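Local atomic coordinates of tylactone synthase starter module and modules 1 & 2 (Streptomyces fradiae, PDB entry 2Z5L), a protein that probably reduces, as the first ketoreductase of the tylosin polyketide synthase, the beta-keto group of a carrier-bound polyketide intermediate with a nicotinamide cofactor, fixing the chirality of the alcohol. Residues 425-430 and 472-477; 284-289 and 311-316; 94-99 and 133-138. All coordinates share one frame; numbering follows the deposited sequence.

Contact 1: 425-430 and 472-477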
# COMPACT_ATOMS: atom_id res chain seq x y z
N ALA A 425 2.64 -6.54 15.73
CA ALA A 425 2.55 -6.42 14.28
C ALA A 425 3.72 -5.62 13.72
O ALA A 425 4.15 -4.64 14.32
CB ALA A 425 1.22 -5.76 13.89
N THR A 426 4.22 -6.05 12.57
CA THR A 426 5.33 -5.39 11.88
C THR A 426 5.06 -5.52 10.37
O THR A 426 4.74 -6.61 9.89
CB THR A 426 6.68 -6.09 12.20
OG1 THR A 426 6.81 -6.27 13.61
CG2 THR A 426 7.84 -5.25 11.70
N SER A 427 5.19 -4.43 9.63
CA SER A 427 4.95 -4.45 8.18
C SER A 427 6.14 -3.88 7.43
O SER A 427 6.49 -2.71 7.59
CB SER A 427 3.69 -3.63 7.84
OG SER A 427 3.39 -3.70 6.46
N VAL A 428 6.77 -4.72 6.60
CA VAL A 428 7.94 -4.29 5.85
C VAL A 428 7.64 -4.16 4.36
O VAL A 428 7.23 -5.12 3.72
CB VAL A 428 9.12 -5.27 6.03
CG1 VAL A 428 10.36 -4.70 5.38
CG2 VAL A 428 9.37 -5.53 7.51
N ALA A 429 7.87 -2.96 3.82
CA ALA A 429 7.64 -2.69 2.40
C ALA A 429 8.92 -3.03 1.64
O ALA A 429 9.79 -2.18 1.45
CB ALA A 429 7.26 -1.22 2.20
N TRP A 430 9.02 -4.27 1.19
CA TRP A 430 10.20 -4.75 0.50
C TRP A 430 10.42 -4.14 -0.87
O TRP A 430 9.51 -3.60 -1.50
CB TRP A 430 10.16 -6.28 0.37
CG TRP A 430 10.16 -6.98 1.69
CD1 TRP A 430 9.07 -7.44 2.39
CD2 TRP A 430 11.30 -7.20 2.55
NE1 TRP A 430 9.46 -7.92 3.61
CE2 TRP A 430 10.81 -7.78 3.74
CE3 TRP A 430 12.67 -6.95 2.42
CZ2 TRP A 430 11.65 -8.13 4.80
CZ3 TRP A 430 13.51 -7.29 3.49
CH2 TRP A 430 13.00 -7.86 4.66
N ASP A 472 9.81 -2.36 14.87
CA ASP A 472 9.20 -1.43 13.94
C ASP A 472 7.73 -1.76 13.69
O ASP A 472 7.29 -2.89 13.89
CB ASP A 472 9.92 -1.45 12.58
CG ASP A 472 11.36 -1.01 12.66
OD1 ASP A 472 11.63 0.10 13.16
OD2 ASP A 472 12.22 -1.78 12.20
N VAL A 473 6.99 -0.74 13.26
CA VAL A 473 5.58 -0.89 12.91
C VAL A 473 5.56 -0.97 11.39
O VAL A 473 5.07 -1.94 10.81
CB VAL A 473 4.74 0.32 13.40
CG1 VAL A 473 3.34 0.27 12.81
CG2 VAL A 473 4.66 0.30 14.94
N CYS A 474 6.12 0.04 10.73
CA CYS A 474 6.21 0.03 9.28
C CYS A 474 7.56 0.60 8.90
O CYS A 474 8.00 1.61 9.45
CB CYS A 474 5.11 0.87 8.61
SG CYS A 474 3.49 0.07 8.53
N VAL A 475 8.22 -0.06 7.97
CA VAL A 475 9.51 0.38 7.52
C VAL A 475 9.68 -0.11 6.10
O VAL A 475 9.11 -1.14 5.73
CB VAL A 475 10.65 -0.18 8.41
CG1 VAL A 475 10.66 -1.70 8.36
CG2 VAL A 475 11.99 0.38 7.95
N THR A 476 10.42 0.66 5.31
CA THR A 476 10.68 0.30 3.93
C THR A 476 12.13 -0.15 3.87
O THR A 476 13.05 0.60 4.19
CB THR A 476 10.53 1.52 2.96
OG1 THR A 476 9.18 1.98 2.97
CG2 THR A 476 10.90 1.11 1.54
N VAL A 477 12.33 -1.40 3.49
CA VAL A 477 13.68 -1.94 3.37
C VAL A 477 13.92 -2.12 1.89
O VAL A 477 13.45 -3.09 1.30
CB VAL A 477 13.81 -3.30 4.08
CG1 VAL A 477 15.22 -3.84 3.89
CG2 VAL A 477 13.50 -3.15 5.56
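Val-428 and Val-477 meet methyl to methyl across two parallel strands, CG1 of Val-428 lying 3.5 Å from CG2 of Val-477. The same CG1 sits above one face of the Trp-430 indole, offset toward its rim. It is carried there by a first torsion that sets it anti to the backbone N (chi1 -173°), while CG2, the other branch, faces CG1 of Val-475 at 4.1 Å. Trp-430 and Val-477 run alongside each other in the same direction, with CZ3 of the indole 3.9 Å from Val-477 CG1. Val-428, Val-475, Trp-430 and Val-477 thus make one apolar face. On the other face Ser-427 CB touches Cys-474 SG at 3.8 Å, and the Ser-427 hydroxyl turns to the carboxylate of Asp-412.

Behind the side chains lies a ladder of backbone bonds. Ser-427 N donates to Val-473 O, Val-475 N to Ser-427 O, and Ala-429 N to Val-475 O at 2.9 Å, this last bond lying in the carbonyl plane with an angle of 166° at the hydrogen. The next rung, Val-477 N to Ala-429 O, is weak. The opposite edge of 426-430 is paired with strand 386-391, so this strand is interior to the sheet. Helix 457-470 covers the apolar face, putting Ala-460 and Leu-464 on Trp-430 and Ala-463 on Val-477, and helix 402-419 packs against the Ser-427 side.

At the start of the pair, Arg-419 NH1 bonds both Ala-425 O and Asp-472 O, two carbonyl oxygens 3.6 Å apart, and its positive charge probably eases their mutual repulsion. The chemistry is therefore divided: backbone bonds set the register and hydrocarbon fills one face, while the Ser-427 hydroxyl and these two carbonyls are met by Asp-412 and Arg-419 of helix 402-419.

Contact 2: 284-289 and 311-316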
# COMPACT_ATOMS: atom_id res chain seq x y z
N ALA A 284 13.54 -22.32 15.85
CA ALA A 284 12.11 -22.56 15.75
C ALA A 284 11.85 -23.97 16.27
O ALA A 284 12.59 -24.91 15.95
CB ALA A 284 11.65 -22.43 14.30
N GLU A 285 10.80 -24.11 17.07
CA GLU A 285 10.42 -25.40 17.64
C GLU A 285 9.43 -26.09 16.72
O GLU A 285 9.38 -27.32 16.64
CB GLU A 285 9.78 -25.21 19.02
CG GLU A 285 10.71 -24.65 20.08
CD GLU A 285 10.06 -24.62 21.45
OE1 GLU A 285 9.50 -25.66 21.86
OE2 GLU A 285 10.12 -23.56 22.11
N ARG A 286 8.63 -25.30 16.03
CA ARG A 286 7.65 -25.85 15.11
C ARG A 286 7.34 -24.85 14.01
O ARG A 286 7.15 -23.65 14.26
CB ARG A 286 6.36 -26.21 15.85
CG ARG A 286 5.29 -26.89 14.98
CD ARG A 286 3.95 -27.04 15.71
NE ARG A 286 4.08 -27.77 16.97
CZ ARG A 286 3.18 -27.72 17.95
NH1 ARG A 286 2.09 -26.98 17.82
NH2 ARG A 286 3.38 -28.40 19.07
N LEU A 287 7.28 -25.34 12.79
CA LEU A 287 6.95 -24.52 11.65
C LEU A 287 5.70 -25.10 11.06
O LEU A 287 5.56 -26.33 10.95
CB LEU A 287 8.07 -24.54 10.60
CG LEU A 287 9.35 -23.76 10.91
CD1 LEU A 287 10.33 -23.83 9.71
CD2 LEU A 287 9.00 -22.31 11.20
N VAL A 288 4.77 -24.22 10.71
CA VAL A 288 3.51 -24.59 10.08
C VAL A 288 3.48 -23.79 8.79
O VAL A 288 3.40 -22.57 8.83
CB VAL A 288 2.33 -24.21 10.98
CG1 VAL A 288 1.04 -24.38 10.24
CG2 VAL A 288 2.35 -25.10 12.22
N LEU A 289 3.56 -24.49 7.66
CA LEU A 289 3.59 -23.84 6.36
C LEU A 289 2.30 -24.04 5.60
O LEU A 289 1.77 -25.16 5.53
CB LEU A 289 4.76 -24.39 5.54
CG LEU A 289 6.09 -24.51 6.29
CD1 LEU A 289 7.06 -25.27 5.41
CD2 LEU A 289 6.63 -23.15 6.66
N GLY A 311 15.99 -29.89 13.67
CA GLY A 311 15.44 -30.20 14.98
C GLY A 311 14.02 -29.70 15.09
O GLY A 311 13.24 -30.16 15.94
N CYS A 312 13.67 -28.78 14.20
CA CYS A 312 12.34 -28.17 14.17
C CYS A 312 11.24 -29.11 13.67
O CYS A 312 11.43 -29.84 12.70
CB CYS A 312 12.40 -26.93 13.28
SG CYS A 312 10.89 -25.97 13.33
N GLU A 313 10.08 -29.09 14.32
CA GLU A 313 8.95 -29.89 13.88
C GLU A 313 8.16 -29.20 12.77
O GLU A 313 7.81 -28.03 12.89
CB GLU A 313 8.02 -30.21 15.06
CG GLU A 313 7.05 -31.35 14.79
CD GLU A 313 6.08 -31.57 15.94
OE1 GLU A 313 6.54 -31.99 17.02
OE2 GLU A 313 4.87 -31.32 15.75
N VAL A 314 7.89 -29.92 11.68
CA VAL A 314 7.25 -29.31 10.52
C VAL A 314 5.95 -29.88 10.01
O VAL A 314 5.85 -31.06 9.68
CB VAL A 314 8.19 -29.32 9.30
CG1 VAL A 314 7.51 -28.69 8.09
CG2 VAL A 314 9.48 -28.63 9.66
N VAL A 315 4.98 -29.00 9.86
CA VAL A 315 3.68 -29.40 9.36
C VAL A 315 3.28 -28.55 8.14
O VAL A 315 3.48 -27.34 8.13
CB VAL A 315 2.63 -29.26 10.50
CG1 VAL A 315 1.62 -28.18 10.19
CG2 VAL A 315 1.96 -30.60 10.76
N HIS A 316 2.71 -29.19 7.12
CA HIS A 316 2.31 -28.48 5.91
C HIS A 316 0.82 -28.67 5.57
O HIS A 316 0.33 -29.81 5.50
CB HIS A 316 3.19 -28.95 4.75
CG HIS A 316 3.08 -28.10 3.52
ND1 HIS A 316 3.80 -28.36 2.37
CD2 HIS A 316 2.31 -27.02 3.25
CE1 HIS A 316 3.47 -27.47 1.45
NE2 HIS A 316 2.57 -26.65 1.96
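Strands 286-289 and 313-316 run parallel, only 12° apart, and are laced by four backbone bonds: Glu-313 N to Glu-285 O, Leu-287 N to Glu-313 O at 2.7 Å, Val-315 N to Leu-287 O, and Leu-289 N to Val-315 O. Side chains then pair residue by residue on the two faces.

On one face Arg-286 and Glu-313 lie side by side, pointing the same way, the arginine bending at chi3. Their ionic link is long, NE of Arg-286 standing 3.8 Å from OE2 of Glu-313, and the oxygen lies well out of the guanidinium plane, so charge alone joins them and no N-H is aimed at the carboxylate. Farther along this face, Val-315 CG1 approaches both methyls of Val-288, 3.8 Å from its CG2. Tyr-334, from a loop, touches Arg-286, Val-288 and Val-315.

Before the strands pair, Cys-312 reaches across to the residues leading into strand 286-291 and to Leu-287 within it. Its SG, set opposite the backbone N (chi1 -172°), meets Ala-284 CB at 3.7 Å and Leu-287 CG at 3.6 Å, where Ala-280 of helix 270-281 also packs. The Cys-312 amide N is buried without a partner. On the face shared by Leu-287, Val-314, Leu-289 and His-316, the leucines and Val-314 turn toward covering helices: 270-281 takes Leu-287, and 300-308 takes Leu-289 and Val-314. The His-316 ring approaches obliquely, CD2 lying 3.0 Å from Leu-289 O, and its NE2 is held by Ser-291 OG.

Gly-311, with positive phi, is the first residue to leave helical geometry after helix 300-308, and strand 313-318 follows. Strand 286-291, this helix and strand 313-318 form a beta-alpha-beta crossover of the Rossmann fold, as expected of the short-chain dehydrogenase/reductase family.

Contact 3: 94-99 and 133-138; sequences LLKPSM and SDIGVP
Ile-135 points its CD1 methyl into the side of helix 88-99, where it meets Leu-95 CB at 3.6 Å and Lys-96 N at 3.5 Å. The ethyl branch is extended: CG1 lies opposite the carbonyl carbon (chi1 -61°) and CD1 continues outward, so the terminal methyl does the touching. Met-99, one turn farther along, crosses this branch at about a right angle and presents CG to CD1 at 3.9 Å. A single methyl is therefore shared by the side chains of Leu-95 and Met-99 and the backbone N of Lys-96.

Val-137 also lies crosswise to Met-99, but its two methyls divide the work. CG1 faces the methionine side chain and comes 3.4 Å from CE, a carbon pair tighter than usual, while CG2 sits 3.3 Å from the backbone O of Met-99. Bends at chi2 and chi3 fold the thioether back on itself, bringing CE round to the valine. Of the Lys-96 side chain it is the aliphatic part that comes near, with CD 4.4 Å from Ile-135 CG2.

No hydrogen bond joins the segments; the contact is one of hydrocarbon packing. Gly-136, with positive phi, is where the chain leaves helix 119-135, and the residues flanking it, Ile-135 and Val-137, both point toward helix 88-99. Deeper in, Leu-95 and Met-99 rest on Val-132 of helix 119-135 and on Leu-51 of strand 49-54, and Met-99 reaches Thr-107 and Val-109 of strand 107-111. Two neighbouring helices thus close against each other at their C-terminal ends over parallel strands, a layered alpha/beta packing of the Rossmann-like kind.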
# COMPACT_ATOMS: atom_id res chain seq x y z
N LEU A 94 -21.63 9.01 -16.87
CA LEU A 94 -22.04 10.08 -15.96
C LEU A 94 -21.13 11.32 -16.09
O LEU A 94 -21.60 12.45 -15.94
CB LEU A 94 -22.03 9.59 -14.52
CG LEU A 94 -23.11 8.57 -14.14
CD1 LEU A 94 -22.77 7.96 -12.79
CD2 LEU A 94 -24.47 9.24 -14.09
N LEU A 95 -19.86 11.09 -16.39
CA LEU A 95 -18.90 12.20 -16.53
C LEU A 95 -18.89 12.82 -17.92
O LEU A 95 -18.69 14.03 -18.07
CB LEU A 95 -17.49 11.72 -16.23
CG LEU A 95 -17.10 11.30 -14.82
CD1 LEU A 95 -15.69 10.72 -14.85
CD2 LEU A 95 -17.17 12.50 -13.89
N LYS A 96 -19.07 11.97 -18.92
CA LYS A 96 -19.05 12.34 -20.33
C LYS A 96 -19.60 13.74 -20.64
O LYS A 96 -18.90 14.58 -21.24
CB LYS A 96 -19.81 11.28 -21.16
CG LYS A 96 -19.67 11.37 -22.69
CD LYS A 96 -18.42 10.65 -23.20
CE LYS A 96 -18.26 10.73 -24.74
NZ LYS A 96 -19.16 9.83 -25.54
N PRO A 97 -20.85 14.01 -20.25
CA PRO A 97 -21.44 15.33 -20.52
C PRO A 97 -20.82 16.55 -19.81
O PRO A 97 -20.78 17.64 -20.38
CB PRO A 97 -22.92 15.11 -20.17
CG PRO A 97 -22.86 14.05 -19.11
CD PRO A 97 -21.82 13.11 -19.62
N SER A 98 -20.32 16.38 -18.58
CA SER A 98 -19.70 17.48 -17.83
C SER A 98 -18.23 17.73 -18.20
O SER A 98 -17.73 18.84 -18.03
CB SER A 98 -19.77 17.22 -16.32
OG SER A 98 -21.07 17.46 -15.79
N MET A 99 -17.54 16.70 -18.69
CA MET A 99 -16.13 16.79 -19.06
C MET A 99 -15.95 17.47 -20.41
O MET A 99 -15.05 18.28 -20.60
CB MET A 99 -15.49 15.40 -19.13
CG MET A 99 -15.56 14.59 -17.85
SD MET A 99 -14.75 15.36 -16.47
CE MET A 99 -13.02 15.03 -16.84
N SER A 133 -9.84 8.97 -18.13
CA SER A 133 -8.82 8.69 -19.12
C SER A 133 -9.53 8.29 -20.41
O SER A 133 -9.15 8.74 -21.49
CB SER A 133 -7.93 7.55 -18.61
OG SER A 133 -6.86 7.28 -19.50
N ASP A 134 -10.56 7.45 -20.29
CA ASP A 134 -11.30 7.00 -21.47
C ASP A 134 -11.95 8.15 -22.25
O ASP A 134 -11.82 8.22 -23.47
CB ASP A 134 -12.39 5.99 -21.07
CG ASP A 134 -11.82 4.75 -20.40
OD1 ASP A 134 -10.78 4.23 -20.85
OD2 ASP A 134 -12.45 4.27 -19.41
N ILE A 135 -12.64 9.04 -21.55
CA ILE A 135 -13.30 10.17 -22.19
C ILE A 135 -12.33 11.02 -23.01
O ILE A 135 -12.73 11.78 -23.90
CB ILE A 135 -14.00 11.04 -21.15
CG1 ILE A 135 -15.06 10.21 -20.42
CG2 ILE A 135 -14.61 12.27 -21.81
CD1 ILE A 135 -15.77 10.96 -19.33
N GLY A 136 -11.04 10.89 -22.70
CA GLY A 136 -10.02 11.64 -23.41
C GLY A 136 -10.27 13.13 -23.51
O GLY A 136 -10.07 13.74 -24.56
N VAL A 137 -10.72 13.73 -22.41
CA VAL A 137 -10.97 15.17 -22.38
C VAL A 137 -9.66 15.89 -22.09
O VAL A 137 -9.11 15.78 -20.99
CB VAL A 137 -12.03 15.51 -21.28
CG1 VAL A 137 -11.70 14.76 -19.99
CG2 VAL A 137 -12.06 17.00 -21.04
N PRO A 138 -9.13 16.64 -23.08
CA PRO A 138 -7.88 17.38 -22.90
C PRO A 138 -7.95 18.31 -21.70
O PRO A 138 -8.94 19.02 -21.53
CB PRO A 138 -7.73 18.13 -24.22
CG PRO A 138 -9.14 18.37 -24.62
CD PRO A 138 -9.77 17.02 -24.35

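Overall arrangement
Along the chain the contacts follow in the order 3, 2, 1, each closing before the next opens. Contacts 1 and 2 belong to the same run of parallel strands: 313-318 is its outermost member, followed by 286-291, 261-265, 338-341, 386-391, 426-430 and 474-477. Their centres are about 25 Å apart. Contact 3 lies across the chain's centre, about 39 Å from contact 1 and about 56 Å from contact 2 between centres, where helices 88-99 and 119-135 pack near strands 49-54 and 107-111. No two contacts touch. The chain thus repeats alpha/beta layering in two regions, the one holding contacts 1 and 2 probably being the catalytic, reductase part, consistent with the paired-subdomain design of polyketide synthase ketoreductases.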